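Local coordinates for chemotactic transducer PctC (Pseudomonas aeruginosa, PDB 5LTV), which is a chemoreceptor whose Cache-type ligand-binding domain recognises gamma-aminobutanoic acid and probably passes the signal on to direct chemotaxis, at residues Ala219-Val229 against Val238-Tyr252. Numbering follows the deposited sequence. Where two conformers were deposited one is given.
Sequences APNIVPGVHEV and VSFTPVKGLPGVTWY
An antiparallel beta hairpin at the margin of the second, GABA-free sheet of this two-sheet Cache domain pairs strand 225-228, outermost in the sheet within this chain, with strand 237-242, and the chain leading into it, 220-224, folds over one face. Two hydrogen-bonded pairs carry the backbone. Gly225 N gives to Phe240 O at 3.1 Å, in the carbonyl plane, and Phe240 N returns a bond to Gly225 O. His227 and Val238 repeat the exchange less evenly: His227 N reaches Val238 O at 3.2 Å from above the carbonyl plane, its N-H...O angle bent to 139°. Glycine suits position 225 because its positive phi, 125°, would press a CB against the preceding carbonyl oxygen.

Between these pairs Val226 faces Ser239 on the side turned to helix 34-68, where the beta-branched valine sets its CG2 on the small serine side chain, 3.6 Å from Ser239 CB. The opposite face presents Val238 and Phe240 to the incoming chain, the buried phenylalanine ring offering a flat face to Ile222 and an edge to Pro220. Ile222, centre of an inverse gamma turn, bridges two rings whose centres lie in roughly perpendicular directions from it: its CA sits 4.2 Å from the Phe240 centroid, while CG2 makes a second CH-pi contact, 3.9 Å from the centroid of Tyr252 on the neighbouring strand 251-256. With chi1 at -54°, CG2 is anti to the backbone N, directing this methyl to the tyrosine. The rigid prolines take the rims, Pro220 CG 4.1 Å from Phe240 CZ and Pro224 CG at the Tyr252 edge, 4.0 Å from CE2. Backbone bonds thus set the hairpin's register, whereas apolar and CH-pi contacts, less directional, hold the irregular 220-224 chain over Phe240 and, on the adjoining strand, Tyr252.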
loop_
_atom_site.group_PDB
_atom_site.type_symbol
_atom_site.label_atom_id
_atom_site.label_comp_id
_atom_site.label_asym_id
_atom_site.label_seq_id
_atom_site.Cartn_x
_atom_site.Cartn_y
_atom_site.Cartn_z
ATOM N N ALA A 219 23.451 -3.849 -10.846
ATOM C CA ALA A 219 22.504 -3.734 -9.738
ATOM C C ALA A 219 23.085 -4.290 -8.446
ATOM O O ALA A 219 23.796 -5.290 -8.478
ATOM C CB ALA A 219 21.213 -4.454 -10.075
ATOM N N PRO A 220 22.784 -3.647 -7.316
ATOM C CA PRO A 220 23.229 -4.172 -6.021
ATOM C C PRO A 220 22.347 -5.314 -5.554
ATOM O O PRO A 220 21.169 -5.411 -5.904
ATOM C CB PRO A 220 23.099 -2.964 -5.087
ATOM C CG PRO A 220 21.982 -2.195 -5.657
ATOM C CD PRO A 220 22.032 -2.389 -7.162
ATOM N N ASN A 221 22.939 -6.195 -4.761
ATOM C CA ASN A 221 22.221 -7.347 -4.246
ATOM C C ASN A 221 21.526 -6.945 -2.952
ATOM O O ASN A 221 22.114 -6.262 -2.109
ATOM C CB ASN A 221 23.165 -8.533 -4.021
ATOM C CG ASN A 221 24.195 -8.689 -5.138
ATOM O OD1 ASN A 221 25.390 -8.857 -4.878
ATOM N ND2 ASN A 221 23.737 -8.635 -6.384
ATOM N N ILE A 222 20.272 -7.350 -2.804
ATOM C CA ILE A 222 19.506 -6.910 -1.649
ATOM C C ILE A 222 19.918 -7.710 -0.420
ATOM O O ILE A 222 19.339 -8.766 -0.128
ATOM C CB ILE A 222 17.995 -7.031 -1.903
ATOM C CG1 ILE A 222 17.606 -6.296 -3.189
ATOM C CG2 ILE A 222 17.227 -6.489 -0.708
ATOM C CD1 ILE A 222 16.109 -6.192 -3.397
ATOM N N VAL A 223 20.907 -7.208 0.310
ATOM C CA VAL A 223 21.290 -7.730 1.618
ATOM C C VAL A 223 21.211 -6.596 2.630
ATOM O O VAL A 223 21.783 -5.529 2.390
ATOM C CB VAL A 223 22.705 -8.333 1.629
ATOM C CG1 VAL A 223 23.701 -7.364 0.991
ATOM C CG2 VAL A 223 23.089 -8.623 3.065
ATOM N N PRO A 224 20.513 -6.787 3.794
ATOM C CA PRO A 224 20.552 -5.773 4.868
ATOM C C PRO A 224 21.975 -5.307 5.186
ATOM O O PRO A 224 22.881 -6.130 5.404
ATOM C CB PRO A 224 19.912 -6.502 6.063
ATOM C CG PRO A 224 19.018 -7.531 5.453
ATOM C CD PRO A 224 19.642 -7.931 4.132
ATOM N N GLY A 225 22.189 -3.978 5.170
ATOM C CA GLY A 225 23.474 -3.365 5.432
ATOM C C GLY A 225 23.910 -2.441 4.305
ATOM O O GLY A 225 23.121 -2.056 3.433
ATOM N N VAL A 226 25.195 -2.077 4.323
ATOM C CA VAL A 226 25.719 -0.996 3.496
ATOM C C VAL A 226 26.799 -1.548 2.589
ATOM O O VAL A 226 27.599 -2.389 3.015
ATOM C CB VAL A 226 26.273 0.167 4.345
ATOM C CG1 VAL A 226 26.966 1.200 3.456
ATOM C CG2 VAL A 226 25.153 0.815 5.185
ATOM N N HIS A 227 26.815 -1.085 1.335
ATOM C CA HIS A 227 27.734 -1.642 0.352
ATOM C C HIS A 227 28.050 -0.627 -0.745
ATOM O O HIS A 227 27.168 0.102 -1.202
ATOM C CB HIS A 227 27.161 -2.924 -0.263
ATOM C CG HIS A 227 28.177 -4.014 -0.433
ATOM N ND1 HIS A 227 29.083 -4.031 -1.474
ATOM C CD2 HIS A 227 28.434 -5.119 0.307
ATOM C CE1 HIS A 227 29.854 -5.098 -1.366
ATOM N NE2 HIS A 227 29.481 -5.776 -0.295
ATOM N N GLU A 228 29.315 -0.596 -1.158
ATOM C CA GLU A 228 29.748 0.254 -2.260
ATOM C C GLU A 228 29.346 -0.385 -3.583
ATOM O O GLU A 228 29.508 -1.592 -3.778
ATOM C CB GLU A 228 31.266 0.460 -2.206
ATOM C CG GLU A 228 31.772 1.829 -2.684
ATOM C CD GLU A 228 31.997 1.898 -4.187
ATOM O OE1 GLU A 228 31.097 2.382 -4.898
ATOM O OE2 GLU A 228 33.072 1.466 -4.661
ATOM N N VAL A 229 28.807 0.426 -4.487
ATOM C CA VAL A 229 28.357 -0.084 -5.784
ATOM C C VAL A 229 28.753 0.833 -6.942
ATOM O O VAL A 229 28.734 2.061 -6.826
ATOM C CB VAL A 229 26.836 -0.300 -5.804
ATOM C CG1 VAL A 229 26.111 0.999 -6.096
ATOM C CG2 VAL A 229 26.469 -1.333 -6.832
ATOM N N VAL A 238 24.981 2.246 -1.154
ATOM C CA VAL A 238 23.569 1.907 -1.126
ATOM C C VAL A 238 23.303 0.954 0.030
ATOM O O VAL A 238 23.961 -0.087 0.154
ATOM C CB VAL A 238 23.083 1.322 -2.462
ATOM C CG1 VAL A 238 21.860 0.456 -2.247
ATOM C CG2 VAL A 238 22.750 2.467 -3.417
ATOM N N SER A 239 22.340 1.322 0.876
ATOM C CA SER A 239 22.007 0.644 2.116
ATOM C C SER A 239 20.585 0.103 2.047
ATOM O O SER A 239 19.675 0.800 1.592
ATOM C CB SER A 239 22.132 1.603 3.308
ATOM O OG SER A 239 21.477 1.075 4.467
ATOM N N PHE A 240 20.392 -1.135 2.510
ATOM C CA PHE A 240 19.067 -1.744 2.603
ATOM C C PHE A 240 18.686 -1.966 4.061
ATOM O O PHE A 240 19.454 -2.563 4.828
ATOM C CB PHE A 240 18.989 -3.071 1.841
ATOM C CG PHE A 240 19.169 -2.929 0.355
ATOM C CD1 PHE A 240 18.121 -2.492 -0.456
ATOM C CD2 PHE A 240 20.400 -3.213 -0.234
ATOM C CE1 PHE A 240 18.291 -2.356 -1.854
ATOM C CE2 PHE A 240 20.581 -3.086 -1.608
ATOM C CZ PHE A 240 19.510 -2.655 -2.426
ATOM N N THR A 241 17.490 -1.495 4.422
ATOM C CA THR A 241 16.919 -1.640 5.758
ATOM C C THR A 241 15.504 -2.185 5.644
ATOM O O THR A 241 14.650 -1.548 4.994
ATOM C CB THR A 241 16.884 -0.305 6.486
ATOM O OG1 THR A 241 18.206 0.274 6.476
ATOM C CG2 THR A 241 16.362 -0.510 7.918
ATOM N N PRO A 242 15.200 -3.319 6.259
ATOM C CA PRO A 242 13.841 -3.860 6.171
ATOM C C PRO A 242 12.822 -2.982 6.878
ATOM O O PRO A 242 13.115 -2.318 7.872
ATOM C CB PRO A 242 13.955 -5.237 6.843
ATOM C CG PRO A 242 15.193 -5.176 7.670
ATOM C CD PRO A 242 16.121 -4.223 6.977
ATOM N N VAL A 243 11.618 -2.959 6.322
ATOM C CA VAL A 243 10.475 -2.346 6.985
ATOM C C VAL A 243 9.783 -3.415 7.811
ATOM O O VAL A 243 9.363 -4.453 7.284
ATOM C CB VAL A 243 9.498 -1.723 5.985
ATOM C CG1 VAL A 243 8.442 -0.974 6.766
ATOM C CG2 VAL A 243 10.236 -0.791 5.035
ATOM N N LYS A 244 9.684 -3.172 9.113
ATOM C CA LYS A 244 9.030 -4.100 10.012
ATOM C C LYS A 244 7.527 -3.851 10.004
ATOM O O LYS A 244 7.055 -2.767 9.643
ATOM C CB LYS A 244 9.578 -3.944 11.431
ATOM C CG LYS A 244 11.110 -4.005 11.565
ATOM C CD LYS A 244 11.550 -3.781 13.021
ATOM C CE LYS A 244 11.190 -4.980 13.897
ATOM N NZ LYS A 244 10.821 -4.595 15.300
ATOM N N GLY A 245 6.773 -4.879 10.397
ATOM C CA GLY A 245 5.350 -4.761 10.636
ATOM C C GLY A 245 4.445 -4.882 9.428
ATOM O O GLY A 245 3.227 -4.733 9.583
ATOM N N LEU A 246 4.982 -5.150 8.241
ATOM C CA LEU A 246 4.089 -5.164 7.087
ATOM C C LEU A 246 3.605 -6.569 6.793
ATOM O O LEU A 246 4.423 -7.489 6.716
ATOM C CB LEU A 246 4.774 -4.602 5.857
ATOM C CG LEU A 246 5.437 -3.225 6.057
ATOM C CD1 LEU A 246 5.993 -2.690 4.755
ATOM C CD2 LEU A 246 4.474 -2.271 6.739
ATOM N N PRO A 247 2.297 -6.771 6.595
ATOM C CA PRO A 247 1.775 -8.141 6.502
ATOM C C PRO A 247 2.052 -8.741 5.134
ATOM O O PRO A 247 1.748 -8.135 4.106
ATOM C CB PRO A 247 0.274 -7.966 6.726
ATOM C CG PRO A 247 -0.013 -6.584 6.164
ATOM C CD PRO A 247 1.231 -5.756 6.440
ATOM N N GLY A 248 2.615 -9.947 5.132
ATOM C CA GLY A 248 2.744 -10.721 3.917
ATOM C C GLY A 248 3.835 -10.296 2.962
ATOM O O GLY A 248 3.927 -10.856 1.870
ATOM N N VAL A 249 4.665 -9.319 3.317
ATOM C CA VAL A 249 5.678 -8.798 2.402
ATOM C C VAL A 249 6.970 -8.577 3.171
ATOM O O VAL A 249 6.980 -8.439 4.398
ATOM C CB VAL A 249 5.251 -7.470 1.722
ATOM C CG1 VAL A 249 4.014 -7.653 0.849
ATOM C CG2 VAL A 249 5.009 -6.372 2.773
ATOM N N THR A 250 8.068 -8.539 2.423
ATOM C CA THR A 250 9.360 -8.104 2.946
ATOM C C THR A 250 9.812 -6.971 2.028
ATOM O O THR A 250 10.190 -7.203 0.879
ATOM C CB THR A 250 10.385 -9.236 2.975
ATOM O OG1 THR A 250 9.811 -10.344 3.642
ATOM C CG2 THR A 250 11.639 -8.818 3.726
ATOM N N TRP A 251 9.744 -5.752 2.519
ATOM C CA TRP A 251 10.087 -4.603 1.724
ATOM C C TRP A 251 11.194 -3.840 2.422
ATOM O O TRP A 251 11.292 -3.843 3.650
ATOM C CB TRP A 251 8.893 -3.688 1.503
ATOM C CG TRP A 251 7.821 -4.258 0.688
ATOM C CD1 TRP A 251 7.851 -5.364 -0.057
ATOM C CD2 TRP A 251 6.511 -3.676 0.470
ATOM N NE1 TRP A 251 6.641 -5.567 -0.716
ATOM C CE2 TRP A 251 5.805 -4.515 -0.409
ATOM C CE3 TRP A 251 5.880 -2.527 0.932
ATOM C CZ2 TRP A 251 4.487 -4.254 -0.839
ATOM C CZ3 TRP A 251 4.555 -2.265 0.504
ATOM C CH2 TRP A 251 3.891 -3.120 -0.375
ATOM N N TYR A 252 12.046 -3.219 1.620
ATOM C CA TYR A 252 13.231 -2.569 2.145
ATOM C C TYR A 252 13.221 -1.103 1.769
ATOM O O TYR A 252 12.768 -0.735 0.669
ATOM C CB TYR A 252 14.514 -3.200 1.596
ATOM C CG TYR A 252 14.754 -4.625 2.014
ATOM C CD1 TYR A 252 14.151 -5.660 1.338
ATOM C CD2 TYR A 252 15.624 -4.932 3.063
ATOM C CE1 TYR A 252 14.369 -6.983 1.703
ATOM C CE2 TYR A 252 15.870 -6.248 3.432
ATOM C CZ TYR A 252 15.225 -7.279 2.739
ATOM O OH TYR A 252 15.417 -8.609 3.047
#